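PDB 2I2X: methanol--corrinoid protein co-methyltransferase from Methanosarcina barkeri, which catalyses the transfer of the methyl group of methanol to the cob(I)amide carried by its partner MtaC, the first step of methanogenesis from methanol. Local coordinates for residues 245-259 / 391-403. Sequence-based numbering, arbitrary orientation.
Sequences IARAISAPRSLVAYE and LRAKNAAIECCNI
Helices 245-259 and 391-403 run roughly antiparallel, their axes 148° apart in direction and 7.9 Å apart at closest approach, with the CA atoms of Ala248 and Ala397, and of Ile249 and Ala393, nearest each other. Small residues permit this closeness: Ala248 CB rests 3.5 Å from Cys400 CB, and the methyl of Ala396 lies against the carbonyl oxygen of Ala248. Flanking this line, Ile249 lays CG1 and CD1 along the methyl of Ala397, with CG1 3.8 Å from Ala397 CB, while Ile245 reaches Cys401 SG through its terminal CD1. Pro252, whose missing N-H goes with a kink in its helix, presses CG onto the backbone of Ala393, 3.7 Å from Ala393 CA, and CB against CG and NE of Arg392. That arginine is a knob among Pro252, Leu255, Val256 and Glu259. Arg392 CG stands between the backbone N and the carbonyl carbon (chi1 76°), and the chain then extends to NE, carrying the guanidinium to Glu259, which approaches from the opposite direction. They meet end-on in a two-pronged salt bridge, Arg392 NH1 to Glu259 OE2 at 2.6 Å and Arg392 NH2 to Glu259 OE1 at 2.8 Å, their planes only 26° apart. Leu255 CD2 covers one guanidinium face, Val256 CG2 lies near its edge, and Arg392 NH2 adds a weak hydrogen bond to Pro252 O at 3.2 Å. Glu259 OE2 also accepts a hydrogen bond from the backbone N of Tyr6, tying in the N-terminal segment. A methionine in place of Arg392 has no guanidinium, and the buried carboxylate of Glu259, without its charged mate on helix 389-409, would probably be less firmly held. Helices 181-210 and 416-430 pack alongside this buried, alanine-rich antiparallel helix pair, which joins helix 240-259, coming after strand 213-216 of the TIM barrel and helix 220-230, to the C-terminal helices of MtaB.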
ATOM      1  N   ILE A 245      12.724  17.694  19.662  1.00  8.94           N
ATOM      2  CA  ILE A 245      13.196  17.675  21.043  1.00  8.66           C
ATOM      3  C   ILE A 245      12.602  16.470  21.765  1.00  8.81           C
ATOM      4  O   ILE A 245      13.343  15.672  22.365  1.00  9.64           O
ATOM      5  CB  ILE A 245      12.891  18.975  21.770  1.00  9.15           C
ATOM      6  CG1 ILE A 245      13.695  20.124  21.153  1.00  9.31           C
ATOM      7  CG2 ILE A 245      13.257  18.863  23.258  1.00  9.27           C
ATOM      8  CD1 ILE A 245      13.246  21.474  21.622  1.00  9.43           C
ATOM      9  N   ALA A 246      11.280  16.309  21.685  1.00  8.33           N
ATOM     10  CA  ALA A 246      10.629  15.121  22.259  1.00  7.89           C
ATOM     11  C   ALA A 246      11.329  13.849  21.785  1.00  7.60           C
ATOM     12  O   ALA A 246      11.562  12.955  22.590  1.00  8.10           O
ATOM     13  CB  ALA A 246       9.127  15.075  21.954  1.00  7.32           C
ATOM     14  N   ARG A 247      11.719  13.799  20.510  1.00  6.78           N
ATOM     15  CA  ARG A 247      12.440  12.638  19.982  1.00  6.88           C
ATOM     16  C   ARG A 247      13.797  12.399  20.618  1.00  7.20           C
ATOM     17  O   ARG A 247      14.155  11.254  20.931  1.00  8.11           O
ATOM     18  CB  ARG A 247      12.624  12.729  18.471  1.00  6.28           C
ATOM     19  CG  ARG A 247      13.268  11.489  17.885  1.00  6.27           C
ATOM     20  CD  ARG A 247      12.316  10.304  17.875  1.00  7.13           C
ATOM     21  NE  ARG A 247      11.162  10.552  16.999  1.00 11.00           N
ATOM     22  CZ  ARG A 247      10.063   9.799  16.959  1.00  9.75           C
ATOM     23  NH1 ARG A 247       9.972   8.717  17.734  1.00  8.17           N
ATOM     24  NH2 ARG A 247       9.059  10.133  16.143  1.00  7.37           N
ATOM     25  N   ALA A 248      14.557  13.467  20.779  1.00  7.19           N
ATOM     26  CA  ALA A 248      15.865  13.386  21.387  1.00  8.41           C
ATOM     27  C   ALA A 248      15.799  12.812  22.810  1.00  9.08           C
ATOM     28  O   ALA A 248      16.581  11.943  23.165  1.00  9.96           O
ATOM     29  CB  ALA A 248      16.524  14.760  21.374  1.00  8.37           C
ATOM     30  N   ILE A 249      14.838  13.276  23.605  1.00  9.57           N
ATOM     31  CA  ILE A 249      14.622  12.792  24.990  1.00  9.01           C
ATOM     32  C   ILE A 249      14.185  11.323  25.039  1.00  8.73           C
ATOM     33  O   ILE A 249      14.435  10.622  26.049  1.00  7.88           O
ATOM     34  CB  ILE A 249      13.561  13.694  25.718  1.00  9.11           C
ATOM     35  CG1 ILE A 249      13.955  15.175  25.540  1.00 11.07           C
ATOM     36  CG2 ILE A 249      13.374  13.281  27.178  1.00  6.78           C
ATOM     37  CD1 ILE A 249      13.174  16.221  26.387  1.00 12.29           C
ATOM     38  N   SER A 250      13.538  10.854  23.958  1.00  7.72           N
ATOM     39  CA  SER A 250      12.981   9.495  23.949  1.00  6.94           C
ATOM     40  C   SER A 250      14.114   8.518  23.846  1.00  6.90           C
ATOM     41  O   SER A 250      14.015   7.386  24.326  1.00  7.32           O
ATOM     42  CB  SER A 250      12.009   9.280  22.790  1.00  7.22           C
ATOM     43  OG  SER A 250      12.690   9.268  21.535  1.00  7.25           O
ATOM     44  N   ALA A 251      15.206   8.964  23.227  1.00  6.45           N
ATOM     45  CA  ALA A 251      16.378   8.100  23.035  1.00  6.59           C
ATOM     46  C   ALA A 251      16.896   7.456  24.350  1.00  6.92           C
ATOM     47  O   ALA A 251      16.971   6.230  24.430  1.00  7.71           O
ATOM     48  CB  ALA A 251      17.488   8.841  22.289  1.00  5.24           C
ATOM     49  N   PRO A 252      17.262   8.266  25.374  1.00  7.09           N
ATOM     50  CA  PRO A 252      17.667   7.609  26.658  1.00  7.36           C
ATOM     51  C   PRO A 252      16.534   6.910  27.409  1.00  7.33           C
ATOM     52  O   PRO A 252      16.785   5.952  28.139  1.00  7.26           O
ATOM     53  CB  PRO A 252      18.267   8.747  27.495  1.00  7.04           C
ATOM     54  CG  PRO A 252      17.716  10.006  26.886  1.00  8.48           C
ATOM     55  CD  PRO A 252      17.388   9.736  25.424  1.00  6.08           C
ATOM     56  N   ARG A 253      15.296   7.360  27.240  1.00  7.98           N
ATOM     57  CA  ARG A 253      14.182   6.579  27.765  1.00  8.43           C
ATOM     58  C   ARG A 253      14.166   5.160  27.157  1.00  8.66           C
ATOM     59  O   ARG A 253      14.141   4.167  27.895  1.00  7.88           O
ATOM     60  CB  ARG A 253      12.842   7.284  27.547  1.00  8.85           C
ATOM     61  CG  ARG A 253      11.581   6.403  27.882  1.00 10.35           C
ATOM     62  CD  ARG A 253      11.138   5.555  26.660  1.00  9.63           C
ATOM     63  NE  ARG A 253       9.824   4.935  26.818  1.00  8.28           N
ATOM     64  CZ  ARG A 253       9.377   3.910  26.087  1.00  4.70           C
ATOM     65  NH1 ARG A 253      10.156   3.365  25.169  1.00  2.00           N
ATOM     66  NH2 ARG A 253       8.154   3.409  26.307  1.00  2.75           N
ATOM     67  N   SER A 254      14.216   5.066  25.821  1.00  8.26           N
ATOM     68  CA  SER A 254      14.108   3.766  25.163  1.00  8.22           C
ATOM     69  C   SER A 254      15.374   2.942  25.377  1.00  7.87           C
ATOM     70  O   SER A 254      15.317   1.719  25.431  1.00  7.72           O
ATOM     71  CB  SER A 254      13.773   3.917  23.678  1.00  8.53           C
ATOM     72  OG  SER A 254      12.462   4.472  23.515  1.00 10.07           O
ATOM     73  N   LEU A 255      16.503   3.621  25.543  1.00  7.33           N
ATOM     74  CA  LEU A 255      17.754   2.952  25.857  1.00  7.45           C
ATOM     75  C   LEU A 255      17.673   2.023  27.082  1.00  7.71           C
ATOM     76  O   LEU A 255      18.401   1.036  27.158  1.00  8.69           O
ATOM     77  CB  LEU A 255      18.859   3.990  26.037  1.00  7.14           C
ATOM     78  CG  LEU A 255      20.236   3.478  26.473  1.00  8.35           C
ATOM     79  CD1 LEU A 255      20.889   2.646  25.397  1.00  8.74           C
ATOM     80  CD2 LEU A 255      21.166   4.618  26.874  1.00  8.53           C
ATOM     81  N   VAL A 256      16.780   2.333  28.027  1.00  7.68           N
ATOM     82  CA  VAL A 256      16.652   1.584  29.281  1.00  7.39           C
ATOM     83  C   VAL A 256      16.351   0.089  29.081  1.00  8.03           C
ATOM     84  O   VAL A 256      16.917  -0.764  29.783  1.00  8.70           O
ATOM     85  CB  VAL A 256      15.601   2.238  30.278  1.00  7.65           C
ATOM     86  CG1 VAL A 256      15.365   1.363  31.473  1.00  6.48           C
ATOM     87  CG2 VAL A 256      16.048   3.621  30.735  1.00  4.61           C
ATOM     88  N   ALA A 257      15.470  -0.226  28.131  1.00  7.96           N
ATOM     89  CA  ALA A 257      15.166  -1.610  27.785  1.00  7.90           C
ATOM     90  C   ALA A 257      16.443  -2.462  27.634  1.00  7.91           C
ATOM     91  O   ALA A 257      16.529  -3.591  28.146  1.00  7.19           O
ATOM     92  CB  ALA A 257      14.337  -1.645  26.517  1.00  7.84           C
ATOM     93  N   TYR A 258      17.435  -1.894  26.955  1.00  8.05           N
ATOM     94  CA  TYR A 258      18.676  -2.606  26.630  1.00  8.58           C
ATOM     95  C   TYR A 258      19.574  -2.680  27.870  1.00  8.93           C
ATOM     96  O   TYR A 258      20.131  -3.739  28.199  1.00  8.27           O
ATOM     97  CB  TYR A 258      19.341  -1.966  25.381  1.00  8.83           C
ATOM     98  CG  TYR A 258      18.289  -1.882  24.283  1.00  9.73           C
ATOM     99  CD1 TYR A 258      17.906  -3.028  23.549  1.00  9.17           C
ATOM    100  CD2 TYR A 258      17.568  -0.709  24.088  1.00  8.63           C
ATOM    101  CE1 TYR A 258      16.870  -2.971  22.617  1.00  9.23           C
ATOM    102  CE2 TYR A 258      16.548  -0.649  23.180  1.00  9.15           C
ATOM    103  CZ  TYR A 258      16.201  -1.772  22.440  1.00 11.04           C
ATOM    104  OH  TYR A 258      15.167  -1.654  21.527  1.00 11.20           O
ATOM    105  N   GLU A 259      19.659  -1.557  28.585  1.00  9.48           N
ATOM    106  CA  GLU A 259      20.346  -1.514  29.873  1.00  9.39           C
ATOM    107  C   GLU A 259      19.798  -2.609  30.760  1.00  9.49           C
ATOM    108  O   GLU A 259      20.543  -3.267  31.463  1.00  9.81           O
ATOM    109  CB  GLU A 259      20.190  -0.125  30.508  1.00  8.66           C
ATOM    110  CG  GLU A 259      21.129   0.868  29.853  1.00  9.74           C
ATOM    111  CD  GLU A 259      20.911   2.312  30.238  1.00 12.04           C
ATOM    112  OE1 GLU A 259      19.798   2.674  30.693  1.00 12.41           O
ATOM    113  OE2 GLU A 259      21.871   3.103  30.053  1.00 12.51           O
ATOM    114  N   LEU A 391      19.854  13.764  33.834  1.00 11.06           N
ATOM    115  CA  LEU A 391      20.892  14.552  33.231  1.00 10.60           C
ATOM    116  C   LEU A 391      21.245  14.073  31.825  1.00  9.95           C
ATOM    117  O   LEU A 391      21.505  14.900  30.953  1.00 10.26           O
ATOM    118  CB  LEU A 391      22.123  14.600  34.147  1.00 10.51           C
ATOM    119  CG  LEU A 391      23.265  15.555  33.756  1.00 11.83           C
ATOM    120  CD1 LEU A 391      22.778  16.973  33.469  1.00 11.46           C
ATOM    121  CD2 LEU A 391      24.383  15.542  34.807  1.00 11.53           C
ATOM    122  N   ARG A 392      21.289  12.761  31.604  1.00  9.01           N
ATOM    123  CA  ARG A 392      21.548  12.248  30.242  1.00  8.00           C
ATOM    124  C   ARG A 392      20.462  12.674  29.255  1.00  7.95           C
ATOM    125  O   ARG A 392      20.754  13.036  28.117  1.00  8.08           O
ATOM    126  CB  ARG A 392      21.792  10.727  30.211  1.00  7.11           C
ATOM    127  CG  ARG A 392      20.581   9.836  30.358  1.00  5.51           C
ATOM    128  CD  ARG A 392      21.033   8.392  30.716  1.00  5.21           C
ATOM    129  NE  ARG A 392      19.941   7.435  30.564  1.00  4.47           N
ATOM    130  CZ  ARG A 392      20.083   6.114  30.473  1.00  5.25           C
ATOM    131  NH1 ARG A 392      21.274   5.536  30.557  1.00  3.23           N
ATOM    132  NH2 ARG A 392      19.016   5.363  30.289  1.00  6.36           N
ATOM    133  N   ALA A 393      19.216  12.656  29.714  1.00  7.87           N
ATOM    134  CA  ALA A 393      18.086  13.094  28.919  1.00  8.08           C
ATOM    135  C   ALA A 393      18.136  14.593  28.629  1.00  8.74           C
ATOM    136  O   ALA A 393      17.864  15.046  27.483  1.00  8.28           O
ATOM    137  CB  ALA A 393      16.773  12.709  29.592  1.00  7.38           C
ATOM    138  N   LYS A 394      18.473  15.378  29.649  1.00  9.38           N
ATOM    139  CA  LYS A 394      18.621  16.817  29.430  1.00  9.74           C
ATOM    140  C   LYS A 394      19.741  17.084  28.414  1.00 10.40           C
ATOM    141  O   LYS A 394      19.573  17.946  27.547  1.00 10.21           O
ATOM    142  CB  LYS A 394      18.859  17.547  30.740  1.00  9.84           C
ATOM    143  CG  LYS A 394      18.922  19.067  30.646  1.00 10.57           C
ATOM    144  CD  LYS A 394      18.600  19.714  32.015  1.00 13.13           C
ATOM    145  CE  LYS A 394      19.795  19.669  33.035  1.00 13.55           C
ATOM    146  NZ  LYS A 394      21.050  20.359  32.544  1.00 11.03           N
ATOM    147  N   ASN A 395      20.857  16.343  28.503  1.00 10.43           N
ATOM    148  CA  ASN A 395      21.974  16.533  27.578  1.00 11.34           C
ATOM    149  C   ASN A 395      21.485  16.330  26.125  1.00 12.10           C
ATOM    150  O   ASN A 395      21.805  17.117  25.232  1.00 12.84           O
ATOM    151  CB  ASN A 395      23.132  15.564  27.882  1.00 11.58           C
ATOM    152  CG  ASN A 395      23.850  15.861  29.239  1.00 11.22           C
ATOM    153  OD1 ASN A 395      23.648  16.906  29.864  1.00  9.85           O
ATOM    154  ND2 ASN A 395      24.690  14.926  29.668  1.00  6.40           N
ATOM    155  N   ALA A 396      20.667  15.305  25.920  1.00 11.62           N
ATOM    156  CA  ALA A 396      20.219  14.931  24.599  1.00 11.68           C
ATOM    157  C   ALA A 396      19.351  16.042  24.045  1.00 11.89           C
ATOM    158  O   ALA A 396      19.523  16.466  22.896  1.00 13.92           O
ATOM    159  CB  ALA A 396      19.461  13.585  24.635  1.00 10.81           C
ATOM    160  N   ALA A 397      18.434  16.526  24.862  1.00 11.16           N
ATOM    161  CA  ALA A 397      17.545  17.612  24.494  1.00 10.62           C
ATOM    162  C   ALA A 397      18.315  18.871  24.098  1.00 10.50           C
ATOM    163  O   ALA A 397      17.963  19.535  23.118  1.00 10.97           O
ATOM    164  CB  ALA A 397      16.596  17.910  25.672  1.00 10.48           C
ATOM    165  N   ILE A 398      19.371  19.197  24.849  1.00 10.00           N
ATOM    166  CA  ILE A 398      20.152  20.419  24.580  1.00  9.10           C
ATOM    167  C   ILE A 398      21.056  20.226  23.372  1.00  9.06           C
ATOM    168  O   ILE A 398      21.248  21.151  22.579  1.00  7.88           O
ATOM    169  CB  ILE A 398      20.965  20.902  25.826  1.00  8.81           C
ATOM    170  CG1 ILE A 398      20.007  21.487  26.880  1.00  8.21           C
ATOM    171  CG2 ILE A 398      22.024  21.952  25.424  1.00  6.57           C
ATOM    172  CD1 ILE A 398      20.641  21.647  28.290  1.00  6.25           C
ATOM    173  N   GLU A 399      21.623  19.024  23.260  1.00  9.29           N
ATOM    174  CA  GLU A 399      22.443  18.667  22.118  1.00 10.27           C
ATOM    175  C   GLU A 399      21.604  18.712  20.837  1.00 10.44           C
ATOM    176  O   GLU A 399      22.078  19.140  19.775  1.00 10.05           O
ATOM    177  CB  GLU A 399      23.033  17.273  22.294  1.00 10.40           C
ATOM    178  CG  GLU A 399      24.157  16.963  21.325  1.00 12.50           C
ATOM    179  CD  GLU A 399      25.464  17.658  21.665  1.00 15.77           C
ATOM    180  OE1 GLU A 399      25.686  18.015  22.855  1.00 17.09           O
ATOM    181  OE2 GLU A 399      26.278  17.835  20.731  1.00 17.80           O
ATOM    182  N   CYS A 400      20.359  18.272  20.957  1.00 10.27           N
ATOM    183  CA  CYS A 400      19.433  18.327  19.846  1.00 11.04           C
ATOM    184  C   CYS A 400      19.268  19.775  19.372  1.00 10.73           C
ATOM    185  O   CYS A 400      19.387  20.056  18.165  1.00 11.18           O
ATOM    186  CB  CYS A 400      18.078  17.698  20.241  1.00 11.42           C
ATOM    187  SG  CYS A 400      16.734  17.925  19.017  1.00 10.55           S
ATOM    188  N   CYS A 401      18.974  20.670  20.310  1.00 10.06           N
ATOM    189  CA  CYS A 401      18.871  22.120  20.032  1.00 10.33           C
ATOM    190  C   CYS A 401      20.110  22.659  19.330  1.00 10.69           C
ATOM    191  O   CYS A 401      19.986  23.406  18.328  1.00 11.23           O
ATOM    192  CB  CYS A 401      18.599  22.935  21.303  1.00  9.52           C
ATOM    193  SG  CYS A 401      16.985  22.613  22.077  1.00 10.38           S
ATOM    194  N   ASN A 402      21.291  22.273  19.830  1.00 10.18           N
ATOM    195  CA  ASN A 402      22.554  22.653  19.188  1.00 10.57           C
ATOM    196  C   ASN A 402      22.629  22.174  17.753  1.00 10.48           C
ATOM    197  O   ASN A 402      22.995  22.938  16.850  1.00 10.09           O
ATOM    198  CB  ASN A 402      23.757  22.132  19.971  1.00 10.48           C
ATOM    199  CG  ASN A 402      23.889  22.790  21.348  1.00 12.52           C
ATOM    200  OD1 ASN A 402      23.410  23.922  21.573  1.00 11.84           O
ATOM    201  ND2 ASN A 402      24.539  22.083  22.272  1.00 11.83           N
ATOM    202  N   ILE A 403      22.256  20.911  17.556  1.00 10.40           N
ATOM    203  CA  ILE A 403      22.294  20.294  16.253  1.00 10.44           C
ATOM    204  C   ILE A 403      21.393  21.003  15.256  1.00 10.52           C
ATOM    205  O   ILE A 403      21.866  21.365  14.177  1.00  9.84           O
ATOM    206  CB  ILE A 403      22.005  18.781  16.317  1.00 10.76           C
ATOM    207  CG1 ILE A 403      23.216  18.084  16.943  1.00  9.64           C
ATOM    208  CG2 ILE A 403      21.711  18.239  14.889  1.00  8.96           C
ATOM    209  CD1 ILE A 403      22.935  16.742  17.493  1.00 11.34           C
TER